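Local coordinates for protein cytochrome C-550 (Paracoccus versutus, PDB 2BH4) that probably carries electrons between redox partners as a soluble c-type cytochrome, here in a ferric form with an engineered axial heme ligand, at residues Gln22-Thr27 with Asn38-Val43; Lys14-His19 with Asp28-Gly33; Arg45-Val50 with Glu61-Asn66. The protein carries 1 engineered substitution. All coordinates share one frame; numbering follows the deposited sequence. Where two conformers were deposited one is given.

Interaction 1 (Gln22-Thr27 with Asn38-Val43); sequences QAPDGT and NLYGVV. With HEC (heme c), chain B.
In the conformer described, one face of the Tyr40 ring is laid against the backbone of Ala23 and the ring of Pro24. Ala23 CA stands 3.9 Å above the ring plane, displaced toward the rim, and Pro24 CD lies over the same face, 3.5 Å from Tyr40 CE1. Both are CH-pi contacts, suited to a broad aromatic face, and the proline ring crosses the tyrosine side chain at about a right angle. Tyr40 reaches them with CG anti to its backbone N (chi1 172°).

The second flat group is the amide of Asn38, which bonds through both of its polar atoms. Its ND2 donates to Gln22 O (2.9 Å) within the amide plane and on a lone pair of the carbonyl, while Gln22 N gives its hydrogen to Asn38 OD1 (3.0 Å) from a direction tilted 24° off the carbonyl plane. Asparagine thus pairs with both the N-H and the C=O of one residue, as a neighbouring strand would.

Both segments lie largely in the loops between the CXXCH motif and helix 57-65, consistent with a class I cytochrome c fold. The type I turn of Ala23 to Gly26 reverses the first segment; the type II turn of Leu39 to Val42 carries the second, whose Leu39 faces the heme, with CD1 3.6 Å from HEC CHB.

Asn38 OD1 has a further donor, Tyr40 N (3.0 Å), which closes an Asx turn and stands 51° above the carbonyl plane, on the opposite face from Gln22 N. Together with the ND2 bond, these restrict rotation of the amide. The amide end of Gln22 turns instead to Asp28.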
loop_
_atom_site.group_PDB
_atom_site.type_symbol
_atom_site.label_atom_id
_atom_site.label_comp_id
_atom_site.label_asym_id
_atom_site.label_seq_id
_atom_site.Cartn_x
_atom_site.Cartn_y
_atom_site.Cartn_z
ATOM N N GLN A 22 -5.371 9.611 5.589
ATOM C CA GLN A 22 -5.677 11.019 5.852
ATOM C C GLN A 22 -5.797 11.787 4.541
ATOM O O GLN A 22 -4.907 11.759 3.701
ATOM C CB GLN A 22 -4.580 11.627 6.731
ATOM C CG GLN A 22 -4.926 12.995 7.282
ATOM C CD GLN A 22 -3.760 13.605 8.037
ATOM O OE1 GLN A 22 -2.864 14.209 7.447
ATOM N NE2 GLN A 22 -3.761 13.435 9.351
ATOM N N ALA A 23 -6.911 12.488 4.371
ATOM C CA ALA A 23 -7.139 13.227 3.134
ATOM C C ALA A 23 -6.215 14.447 2.983
ATOM O O ALA A 23 -5.646 14.911 3.972
ATOM C CB ALA A 23 -8.595 13.629 3.048
ATOM N N PRO A 24 -6.014 14.934 1.741
ATOM C CA PRO A 24 -5.119 16.087 1.532
ATOM C C PRO A 24 -5.456 17.322 2.366
ATOM O O PRO A 24 -4.559 18.136 2.622
ATOM C CB PRO A 24 -5.256 16.365 0.032
ATOM C CG PRO A 24 -5.591 15.023 -0.545
ATOM C CD PRO A 24 -6.532 14.423 0.458
ATOM N N ASP A 25 -6.704 17.458 2.814
ATOM C CA ASP A 25 -7.086 18.596 3.674
ATOM C C ASP A 25 -6.858 18.335 5.174
ATOM O O ASP A 25 -7.244 19.144 6.029
ATOM C CB ASP A 25 -8.539 19.026 3.399
ATOM C CG ASP A 25 -9.568 18.036 3.899
ATOM O OD1 ASP A 25 -9.197 16.986 4.456
ATOM O OD2 ASP A 25 -10.779 18.335 3.752
ATOM N N GLY A 26 -6.219 17.213 5.491
ATOM C CA GLY A 26 -5.881 16.866 6.870
ATOM C C GLY A 26 -6.892 16.028 7.626
ATOM O O GLY A 26 -6.636 15.592 8.740
ATOM N N THR A 27 -8.049 15.780 7.009
ATOM C CA THR A 27 -9.078 14.976 7.629
ATOM C C THR A 27 -8.643 13.517 7.782
ATOM O O THR A 27 -8.313 12.866 6.790
ATOM C CB THR A 27 -10.344 14.986 6.761
ATOM O OG1 THR A 27 -10.702 16.333 6.439
ATOM C CG2 THR A 27 -11.476 14.344 7.487
ATOM N N ASN A 38 1.210 7.450 4.305
ATOM C CA ASN A 38 -0.229 7.677 4.215
ATOM C C ASN A 38 -0.757 6.880 3.017
ATOM O O ASN A 38 -0.180 6.928 1.916
ATOM C CB ASN A 38 -0.461 9.176 3.998
ATOM C CG ASN A 38 -1.924 9.606 4.096
ATOM O OD1 ASN A 38 -2.858 8.811 4.210
ATOM N ND2 ASN A 38 -2.115 10.917 4.107
ATOM N N LEU A 39 -1.839 6.140 3.254
ATOM C CA LEU A 39 -2.448 5.304 2.213
ATOM C C LEU A 39 -3.686 5.915 1.580
ATOM O O LEU A 39 -4.246 5.314 0.662
ATOM C CB LEU A 39 -2.723 3.880 2.733
ATOM C CG LEU A 39 -1.483 3.074 3.133
ATOM C CD1 LEU A 39 -1.845 1.710 3.668
ATOM C CD2 LEU A 39 -0.512 2.953 1.981
ATOM N N TYR A 40 -4.108 7.100 2.024
ATOM C CA TYR A 40 -5.139 7.802 1.284
ATOM C C TYR A 40 -4.655 7.939 -0.159
ATOM O O TYR A 40 -3.547 8.384 -0.406
ATOM C CB TYR A 40 -5.414 9.208 1.817
ATOM C CG TYR A 40 -6.360 9.974 0.912
ATOM C CD1 TYR A 40 -5.897 10.664 -0.207
ATOM C CD2 TYR A 40 -7.729 9.945 1.142
ATOM C CE1 TYR A 40 -6.785 11.318 -1.067
ATOM C CE2 TYR A 40 -8.611 10.602 0.319
ATOM C CZ TYR A 40 -8.150 11.285 -0.783
ATOM O OH TYR A 40 -9.065 11.927 -1.594
ATOM N N GLY A 41 -5.530 7.675 -1.129
ATOM C CA GLY A 41 -5.145 7.859 -2.520
ATOM C C GLY A 41 -4.131 6.906 -3.100
ATOM O O GLY A 41 -3.611 7.155 -4.183
ATOM N N VAL A 42 -3.852 5.808 -2.414
ATOM C CA VAL A 42 -2.823 4.892 -2.880
ATOM C C VAL A 42 -3.201 4.169 -4.172
ATOM O O VAL A 42 -2.327 3.838 -4.982
ATOM C CB VAL A 42 -2.389 3.893 -1.776
ATOM C CG1 VAL A 42 -3.505 2.901 -1.445
ATOM C CG2 VAL A 42 -1.097 3.190 -2.165
ATOM N N VAL A 43 -4.494 3.900 -4.381
ATOM C CA VAL A 43 -4.880 3.197 -5.605
ATOM C C VAL A 43 -4.659 4.119 -6.800
ATOM O O VAL A 43 -5.206 5.244 -6.855
ATOM C CB VAL A 43 -6.316 2.681 -5.558
ATOM C CG1 VAL A 43 -6.638 1.923 -6.845
ATOM C CG2 VAL A 43 -6.526 1.798 -4.338
HETATM FE FE HEC B . 2.472 -1.162 4.839
HETATM C CHA HEC B . 4.391 0.327 2.463
HETATM C CHB HEC B . -0.148 -1.277 2.649
HETATM C CHC HEC B . 0.654 -3.008 7.085
HETATM C CHD HEC B . 4.804 -0.543 7.249
HETATM N NA HEC B . 2.190 -0.589 2.931
HETATM C C1A HEC B . 3.109 -0.000 2.090
HETATM C C2A HEC B . 2.541 0.225 0.790
HETATM C C3A HEC B . 1.280 -0.231 0.848
HETATM C C4A HEC B . 1.038 -0.748 2.185
HETATM C CMA HEC B . 0.264 -0.223 -0.298
HETATM C CAA HEC B . 3.257 0.912 -0.379
HETATM C CBA HEC B . 2.980 2.408 -0.250
HETATM C CGA HEC B . 3.642 3.300 -1.274
HETATM O O1A HEC B . 3.568 4.559 -1.081
HETATM O O2A HEC B . 4.224 2.805 -2.276
HETATM N NB HEC B . 0.601 -1.986 4.867
HETATM C C1B HEC B . -0.351 -1.840 3.883
HETATM C C2B HEC B . -1.564 -2.489 4.331
HETATM C C3B HEC B . -1.323 -3.010 5.526
HETATM C C4B HEC B . 0.034 -2.681 5.916
HETATM C CMB HEC B . -2.872 -2.526 3.524
HETATM C CAB HEC B . -2.296 -3.841 6.388
HETATM C CBB HEC B . -2.707 -5.006 5.805
HETATM N NC HEC B . 2.666 -1.669 6.769
HETATM C C1C HEC B . 1.854 -2.468 7.520
HETATM C C2C HEC B . 2.387 -2.595 8.858
HETATM C C3C HEC B . 3.541 -1.920 8.933
HETATM C C4C HEC B . 3.713 -1.311 7.618
HETATM C CMC HEC B . 1.696 -3.410 9.970
HETATM C CAC HEC B . 4.508 -1.733 10.135
HETATM C CBC HEC B . 4.952 -2.786 10.874
HETATM N ND HEC B . 4.268 -0.279 4.859
HETATM C C1D HEC B . 5.092 -0.159 5.969
HETATM C C2D HEC B . 6.373 0.377 5.563
HETATM C C3D HEC B . 6.250 0.632 4.106
HETATM C C4D HEC B . 4.907 0.187 3.711
HETATM C CMD HEC B . 7.614 0.675 6.409
HETATM C CAD HEC B . 7.400 1.151 3.222
HETATM C CBD HEC B . 7.972 -0.136 2.598
HETATM C CGD HEC B . 9.376 0.026 2.022
HETATM O O1D HEC B . 9.851 1.179 1.926
HETATM O O2D HEC B . 10.000 -0.993 1.629
#

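Interaction 2 (Lys14-His19 with Asp28-Gly33); sequences KCKACH and DIVKGG. With HEC (heme c), chain B.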
loop_
_atom_site.group_PDB
_atom_site.type_symbol
_atom_site.label_atom_id
_atom_site.label_comp_id
_atom_site.label_asym_id
_atom_site.label_seq_id
_atom_site.Cartn_x
_atom_site.Cartn_y
_atom_site.Cartn_z
ATOM N N LYS A 14 -5.315 -3.987 11.293
ATOM C CA LYS A 14 -3.977 -4.646 11.233
ATOM C C LYS A 14 -2.910 -3.813 10.537
ATOM O O LYS A 14 -1.731 -4.222 10.511
ATOM C CB LYS A 14 -4.094 -5.963 10.499
ATOM C CG LYS A 14 -4.905 -6.993 11.239
ATOM C CD LYS A 14 -5.196 -8.202 10.399
ATOM C CE LYS A 14 -6.155 -9.131 11.134
ATOM N NZ LYS A 14 -7.511 -8.551 11.222
ATOM N N CYS A 15 -3.333 -2.714 9.906
ATOM C CA CYS A 15 -2.441 -1.806 9.183
ATOM C C CYS A 15 -2.193 -0.485 9.896
ATOM O O CYS A 15 -1.149 0.149 9.683
ATOM C CB CYS A 15 -3.051 -1.458 7.817
ATOM S SG CYS A 15 -3.745 -2.844 6.896
ATOM N N LYS A 16 -3.145 -0.062 10.722
ATOM C CA LYS A 16 -3.127 1.307 11.260
ATOM C C LYS A 16 -2.056 1.575 12.314
ATOM O O LYS A 16 -1.758 2.736 12.597
ATOM C CB LYS A 16 -4.505 1.736 11.773
ATOM C CG LYS A 16 -4.928 1.143 13.053
ATOM C CD LYS A 16 -6.294 1.712 13.387
ATOM C CE LYS A 16 -6.835 1.186 14.675
ATOM N NZ LYS A 16 -8.242 1.667 14.819
ATOM N N ALA A 17 -1.455 0.529 12.868
ATOM C CA ALA A 17 -0.318 0.737 13.753
ATOM C C ALA A 17 0.763 1.523 13.015
ATOM O O ALA A 17 1.465 2.352 13.606
ATOM C CB ALA A 17 0.244 -0.569 14.243
ATOM N N CYS A 18 0.903 1.241 11.724
ATOM C CA CYS A 18 1.933 1.839 10.911
ATOM C C CYS A 18 1.489 2.901 9.914
ATOM O O CYS A 18 2.274 3.786 9.571
ATOM C CB CYS A 18 2.648 0.722 10.175
ATOM S SG CYS A 18 3.446 -0.426 11.317
ATOM N N HIS A 19 0.252 2.779 9.439
ATOM C CA HIS A 19 -0.280 3.627 8.385
ATOM C C HIS A 19 -1.496 4.414 8.814
ATOM O O HIS A 19 -2.382 3.890 9.494
ATOM C CB HIS A 19 -0.754 2.760 7.210
ATOM C CG HIS A 19 0.333 2.068 6.441
ATOM N ND1 HIS A 19 1.079 2.687 5.458
ATOM C CD2 HIS A 19 0.705 0.765 6.426
ATOM C CE1 HIS A 19 1.873 1.799 4.886
ATOM N NE2 HIS A 19 1.666 0.622 5.456
ATOM N N ASP A 28 -8.674 13.006 9.006
ATOM C CA ASP A 28 -8.385 11.599 9.255
ATOM C C ASP A 28 -9.578 10.738 8.858
ATOM O O ASP A 28 -10.700 10.976 9.305
ATOM C CB ASP A 28 -8.067 11.322 10.730
ATOM C CG ASP A 28 -6.662 11.720 11.130
ATOM O OD1 ASP A 28 -5.732 11.673 10.291
ATOM O OD2 ASP A 28 -6.479 12.034 12.335
ATOM N N ILE A 29 -9.340 9.776 7.974
ATOM C CA ILE A 29 -10.301 8.704 7.709
ATOM C C ILE A 29 -10.010 7.608 8.712
ATOM O O ILE A 29 -10.921 7.098 9.381
ATOM C CB ILE A 29 -10.140 8.145 6.296
ATOM C CG1 ILE A 29 -10.268 9.270 5.268
ATOM C CG2 ILE A 29 -11.104 6.990 6.044
ATOM C CD1 ILE A 29 -11.458 10.083 5.394
ATOM N N VAL A 30 -8.733 7.224 8.781
ATOM C CA VAL A 30 -8.250 6.334 9.825
ATOM C C VAL A 30 -7.025 6.970 10.444
ATOM O O VAL A 30 -6.018 7.143 9.776
ATOM C CB VAL A 30 -7.856 4.930 9.290
ATOM C CG1 VAL A 30 -7.422 4.029 10.439
ATOM C CG2 VAL A 30 -9.024 4.309 8.540
ATOM N N LYS A 31 -7.135 7.339 11.713
ATOM C CA LYS A 31 -5.995 7.811 12.462
ATOM C C LYS A 31 -5.043 6.632 12.622
ATOM O O LYS A 31 -5.461 5.525 12.989
ATOM C CB LYS A 31 -6.449 8.313 13.835
ATOM C CG LYS A 31 -5.341 8.832 14.748
ATOM C CD LYS A 31 -5.367 10.339 14.921
ATOM C CE LYS A 31 -4.729 10.758 16.249
ATOM N NZ LYS A 31 -3.581 9.896 16.645
ATOM N N GLY A 32 -3.768 6.862 12.339
ATOM C CA GLY A 32 -2.815 5.784 12.365
ATOM C C GLY A 32 -1.404 6.286 12.496
ATOM O O GLY A 32 -1.174 7.490 12.636
ATOM N N GLY A 33 -0.473 5.352 12.436
ATOM C CA GLY A 33 0.926 5.642 12.598
ATOM C C GLY A 33 1.571 6.286 11.392
ATOM O O GLY A 33 0.933 6.543 10.362
HETATM FE FE HEC B . 2.472 -1.162 4.839
HETATM C CHA HEC B . 4.391 0.327 2.463
HETATM C CHB HEC B . -0.148 -1.277 2.649
HETATM C CHC HEC B . 0.654 -3.008 7.085
HETATM C CHD HEC B . 4.804 -0.543 7.249
HETATM N NA HEC B . 2.190 -0.589 2.931
HETATM C C1A HEC B . 3.109 -0.000 2.090
HETATM C C2A HEC B . 2.541 0.225 0.790
HETATM C C3A HEC B . 1.280 -0.231 0.848
HETATM C C4A HEC B . 1.038 -0.748 2.185
HETATM C CMA HEC B . 0.264 -0.223 -0.298
HETATM C CAA HEC B . 3.257 0.912 -0.379
HETATM C CBA HEC B . 2.980 2.408 -0.250
HETATM C CGA HEC B . 3.642 3.300 -1.274
HETATM O O1A HEC B . 3.568 4.559 -1.081
HETATM O O2A HEC B . 4.224 2.805 -2.276
HETATM N NB HEC B . 0.601 -1.986 4.867
HETATM C C1B HEC B . -0.351 -1.840 3.883
HETATM C C2B HEC B . -1.564 -2.489 4.331
HETATM C C3B HEC B . -1.323 -3.010 5.526
HETATM C C4B HEC B . 0.034 -2.681 5.916
HETATM C CMB HEC B . -2.872 -2.526 3.524
HETATM C CAB HEC B . -2.296 -3.841 6.388
HETATM C CBB HEC B . -2.707 -5.006 5.805
HETATM N NC HEC B . 2.666 -1.669 6.769
HETATM C C1C HEC B . 1.854 -2.468 7.520
HETATM C C2C HEC B . 2.387 -2.595 8.858
HETATM C C3C HEC B . 3.541 -1.920 8.933
HETATM C C4C HEC B . 3.713 -1.311 7.618
HETATM C CMC HEC B . 1.696 -3.410 9.970
HETATM C CAC HEC B . 4.508 -1.733 10.135
HETATM C CBC HEC B . 4.952 -2.786 10.874
HETATM N ND HEC B . 4.268 -0.279 4.859
HETATM C C1D HEC B . 5.092 -0.159 5.969
HETATM C C2D HEC B . 6.373 0.377 5.563
HETATM C C3D HEC B . 6.250 0.632 4.106
HETATM C C4D HEC B . 4.907 0.187 3.711
HETATM C CMD HEC B . 7.614 0.675 6.409
HETATM C CAD HEC B . 7.400 1.151 3.222
HETATM C CBD HEC B . 7.972 -0.136 2.598
HETATM C CGD HEC B . 9.376 0.026 2.022
HETATM O O1D HEC B . 9.851 1.179 1.926
HETATM O O2D HEC B . 10.000 -0.993 1.629
HETATM O O HOH W 1 -7.767 4.650 14.372
#
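Lys16 lies across Val30 at about a right angle, and its aliphatic chain makes the side-chain part of this contact. Lys16 CB sits 3.9 Å from Val30 CG1. The first torsion places CG between the backbone N and the carbonyl carbon (chi1 75°) and, with the chain extended beyond CG, carries the methylenes past the valine; Lys16 CD is again 3.9 Å from Val30 CG1 and passes close to Lys31 O. At the tip, NZ donates to a water, which in turn donates to Lys31 O, and it also bonds Asn13 OD1. A lysine fits here because its methylenes can cover a valine while its ammonium stays among polar partners.

The rest is backbone against backbone. Gly33 N donates to Lys16 O (2.9 Å), with Gly32 CA also close to that oxygen. Weaker CA-H...O contacts run from Gly33 CA to Ala17 O and from Gly32 CA to His19 O (each 3.5 Å). Glycine suits both positions because, with no side chain, its backbone can lie right against these carbonyl oxygens.

The segment 14-19 contains the CXXCH signature of c-type cytochromes. Cys15 SG and Cys18 SG are covalently joined to HEC CAB and HEC CAC, and His19 NE2 binds HEC FE at 2.0 Å; the other axial ligand is Lys100, the engineered substitution.

Cys15 O accepts from both Cys18 N and His19 N, folding the motif into a compact turn that brings both thioethers and the histidine to the heme. Imidazole suits its post because it can use both nitrogens: with NE2 on the iron, ND1 bonds Pro37 O. That second-shell bond helps fix the rotation of the ring, and would be expected to increase electron donation to the iron.

Interaction 3 (Arg45-Val50 with Glu61-Asn66); sequences RKIASV and EVAEKN. With HEC (heme c), chain B.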
loop_
_atom_site.group_PDB
_atom_site.type_symbol
_atom_site.label_atom_id
_atom_site.label_comp_id
_atom_site.label_asym_id
_atom_site.label_seq_id
_atom_site.Cartn_x
_atom_site.Cartn_y
_atom_site.Cartn_z
ATOM N N ARG A 45 -1.689 5.359 -7.443
ATOM C CA ARG A 45 -0.538 6.203 -7.098
ATOM C C ARG A 45 0.766 5.579 -7.578
ATOM O O ARG A 45 0.986 4.380 -7.421
ATOM C CB ARG A 45 -0.472 6.407 -5.574
ATOM C CG ARG A 45 0.528 7.438 -5.105
ATOM C CD ARG A 45 0.259 7.820 -3.648
ATOM N NE ARG A 45 0.754 6.829 -2.692
ATOM C CZ ARG A 45 0.397 6.755 -1.410
ATOM N NH1 ARG A 45 -0.585 7.511 -0.935
ATOM N NH2 ARG A 45 0.965 5.842 -0.628
ATOM N N LYS A 46 1.652 6.406 -8.137
ATOM C CA LYS A 46 2.998 5.928 -8.490
ATOM C C LYS A 46 3.641 5.197 -7.316
ATOM O O LYS A 46 3.583 5.652 -6.174
ATOM C CB LYS A 46 3.883 7.090 -8.935
ATOM C CG LYS A 46 5.289 6.696 -9.308
ATOM C CD LYS A 46 6.117 7.942 -9.675
ATOM C CE LYS A 46 7.600 7.681 -9.675
ATOM N NZ LYS A 46 8.016 6.610 -10.552
ATOM N N ILE A 47 4.244 4.048 -7.603
ATOM C CA ILE A 47 4.942 3.275 -6.575
ATOM C C ILE A 47 5.954 4.153 -5.846
ATOM O O ILE A 47 6.746 4.860 -6.477
ATOM C CB ILE A 47 5.705 2.083 -7.206
ATOM C CG1 ILE A 47 4.782 1.196 -8.055
ATOM C CG2 ILE A 47 6.404 1.251 -6.155
ATOM C CD1 ILE A 47 3.687 0.503 -7.314
ATOM N N ALA A 48 5.944 4.080 -4.511
ATOM C CA ALA A 48 6.960 4.732 -3.670
ATOM C C ALA A 48 7.166 6.204 -3.993
ATOM O O ALA A 48 8.309 6.642 -4.224
ATOM C CB ALA A 48 8.274 3.957 -3.756
ATOM N N SER A 49 6.076 6.971 -3.969
ATOM C CA SER A 49 6.124 8.387 -4.378
ATOM C C SER A 49 5.623 9.398 -3.348
ATOM O O SER A 49 5.523 10.600 -3.664
ATOM C CB SER A 49 5.369 8.586 -5.694
ATOM O OG SER A 49 3.987 8.294 -5.571
ATOM N N VAL A 50 5.346 8.953 -2.128
ATOM C CA VAL A 50 4.881 9.892 -1.106
ATOM C C VAL A 50 6.023 10.828 -0.691
ATOM O O VAL A 50 7.088 10.384 -0.280
ATOM C CB VAL A 50 4.298 9.153 0.105
ATOM C CG1 VAL A 50 3.939 10.135 1.210
ATOM C CG2 VAL A 50 3.058 8.374 -0.327
ATOM N N GLU A 61 13.719 0.751 -6.127
ATOM C CA GLU A 61 14.211 0.137 -7.364
ATOM C C GLU A 61 13.062 -0.252 -8.266
ATOM O O GLU A 61 13.121 -0.067 -9.477
ATOM C CB GLU A 61 15.087 -1.064 -7.059
ATOM C CG GLU A 61 15.665 -1.704 -8.304
ATOM C CD GLU A 61 16.724 -2.766 -8.011
ATOM O OE1 GLU A 61 17.420 -2.674 -6.980
ATOM O OE2 GLU A 61 16.868 -3.683 -8.837
ATOM N N VAL A 62 11.976 -0.731 -7.676
ATOM C CA VAL A 62 10.787 -1.031 -8.468
ATOM C C VAL A 62 10.353 0.221 -9.212
ATOM O O VAL A 62 10.120 0.180 -10.401
ATOM C CB VAL A 62 9.605 -1.544 -7.599
ATOM C CG1 VAL A 62 8.330 -1.683 -8.460
ATOM C CG2 VAL A 62 9.944 -2.879 -6.974
ATOM N N ALA A 63 10.252 1.337 -8.493
ATOM C CA ALA A 63 9.790 2.573 -9.103
ATOM C C ALA A 63 10.780 3.081 -10.146
ATOM O O ALA A 63 10.357 3.513 -11.214
ATOM C CB ALA A 63 9.525 3.617 -8.038
ATOM N N GLU A 64 12.069 3.027 -9.823
ATOM C CA GLU A 64 13.134 3.523 -10.717
ATOM C C GLU A 64 13.140 2.809 -12.042
ATOM O O GLU A 64 13.290 3.451 -13.104
ATOM C CB GLU A 64 14.505 3.354 -10.060
ATOM C CG GLU A 64 15.707 3.783 -10.930
ATOM C CD GLU A 64 17.041 3.198 -10.478
ATOM O OE1 GLU A 64 17.092 2.472 -9.459
ATOM O OE2 GLU A 64 18.056 3.454 -11.171
ATOM N N LYS A 65 12.990 1.491 -11.993
ATOM C CA LYS A 65 13.090 0.659 -13.192
ATOM C C LYS A 65 11.786 0.564 -13.967
ATOM O O LYS A 65 11.770 0.140 -15.121
ATOM C CB LYS A 65 13.617 -0.718 -12.806
ATOM C CG LYS A 65 15.082 -0.673 -12.403
ATOM C CD LYS A 65 15.430 -1.781 -11.451
ATOM C CE LYS A 65 15.344 -3.177 -12.051
ATOM N NZ LYS A 65 15.359 -4.188 -10.948
ATOM N N ASN A 66 10.699 1.019 -13.348
ATOM C CA ASN A 66 9.390 0.993 -13.955
ATOM C C ASN A 66 8.716 2.345 -13.721
ATOM O O ASN A 66 7.810 2.470 -12.874
ATOM C CB ASN A 66 8.589 -0.143 -13.357
ATOM C CG ASN A 66 9.312 -1.483 -13.491
ATOM O OD1 ASN A 66 9.313 -2.097 -14.568
ATOM N ND2 ASN A 66 9.982 -1.905 -12.424
HETATM FE FE HEC B . 2.472 -1.162 4.839
HETATM C CHA HEC B . 4.391 0.327 2.463
HETATM C CHB HEC B . -0.148 -1.277 2.649
HETATM C CHC HEC B . 0.654 -3.008 7.085
HETATM C CHD HEC B . 4.804 -0.543 7.249
HETATM N NA HEC B . 2.190 -0.589 2.931
HETATM C C1A HEC B . 3.109 -0.000 2.090
HETATM C C2A HEC B . 2.541 0.225 0.790
HETATM C C3A HEC B . 1.280 -0.231 0.848
HETATM C C4A HEC B . 1.038 -0.748 2.185
HETATM C CMA HEC B . 0.264 -0.223 -0.298
HETATM C CAA HEC B . 3.257 0.912 -0.379
HETATM C CBA HEC B . 2.980 2.408 -0.250
HETATM C CGA HEC B . 3.642 3.300 -1.274
HETATM O O1A HEC B . 3.568 4.559 -1.081
HETATM O O2A HEC B . 4.224 2.805 -2.276
HETATM N NB HEC B . 0.601 -1.986 4.867
HETATM C C1B HEC B . -0.351 -1.840 3.883
HETATM C C2B HEC B . -1.564 -2.489 4.331
HETATM C C3B HEC B . -1.323 -3.010 5.526
HETATM C C4B HEC B . 0.034 -2.681 5.916
HETATM C CMB HEC B . -2.872 -2.526 3.524
HETATM C CAB HEC B . -2.296 -3.841 6.388
HETATM C CBB HEC B . -2.707 -5.006 5.805
HETATM N NC HEC B . 2.666 -1.669 6.769
HETATM C C1C HEC B . 1.854 -2.468 7.520
HETATM C C2C HEC B . 2.387 -2.595 8.858
HETATM C C3C HEC B . 3.541 -1.920 8.933
HETATM C C4C HEC B . 3.713 -1.311 7.618
HETATM C CMC HEC B . 1.696 -3.410 9.970
HETATM C CAC HEC B . 4.508 -1.733 10.135
HETATM C CBC HEC B . 4.952 -2.786 10.874
HETATM N ND HEC B . 4.268 -0.279 4.859
HETATM C C1D HEC B . 5.092 -0.159 5.969
HETATM C C2D HEC B . 6.373 0.377 5.563
HETATM C C3D HEC B . 6.250 0.632 4.106
HETATM C C4D HEC B . 4.907 0.187 3.711
HETATM C CMD HEC B . 7.614 0.675 6.409
HETATM C CAD HEC B . 7.400 1.151 3.222
HETATM C CBD HEC B . 7.972 -0.136 2.598
HETATM C CGD HEC B . 9.376 0.026 2.022
HETATM O O1D HEC B . 9.851 1.179 1.926
HETATM O O2D HEC B . 10.000 -0.993 1.629
HETATM O O HOH W 2 6.869 3.928 -10.729
HETATM O O HOH W 3 10.753 6.365 -11.275
#
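Ile47 and Ala48 meet Val62 and Ala63 through apolar contacts. Ile47 CG2, anti to its backbone N, reaches Val62 CG1 at 4.2 Å, the two side chains crossing obliquely. Ala63 CB is received in a tighter place, 3.4 Å from Ile47 O, with Ile47 CB and Ala48 CB beside it. A methyl group lets the helix come this close to the loop, while the branched residues fill the space toward Met69.

No direct hydrogen bond joins the segments; water supplies the polar link. Lys46 NZ, brought round by a bend at chi4 (57°), donates to one water bound to Ala63 O and to another bound to Asn66 O. A long, flexible lysine can thus serve carbonyls at the C-terminal end of helix 57-65.

In the fold, this packs that helix against the loop that hydrogen-bonds a heme propionate. Arg45 NH2 bonds HEC O1A (2.9 Å), and Ala48 N bonds HEC O2A (3.1 Å). Val50 CG2 covers one face of the Arg45 guanidinium.

Hydrogen bonds within the segments keep each in shape: Ser49 OG donates to Lys46 O, and Asn66 ND2 to Val62 O (2.9 Å) in the plane of that carbonyl.

How the interactions relate
All three contacts bear on the same heme. Interaction 2 supplies the thioether cysteines and the histidine ligand, interaction 1 brings a leucine to the porphyrin edge, and interaction 3 holds a propionate. Interactions 1 and 2 alternate along the chain, with centres about 11 Å apart, and meet directly: Gln22 NE2 lies 2.8 Å from Asp28 OD1, probably a hydrogen bond, and Leu39 CG packs 3.5 Å from His19 ND1. Interaction 3 follows in sequence. Its Arg45 NH1 hydrogen-bonds Asn38 O (2.9 Å), linking it to interaction 1 although their centres are about 18 Å apart. Interactions 2 and 3 do not touch; their nearest atoms are about 7 Å apart.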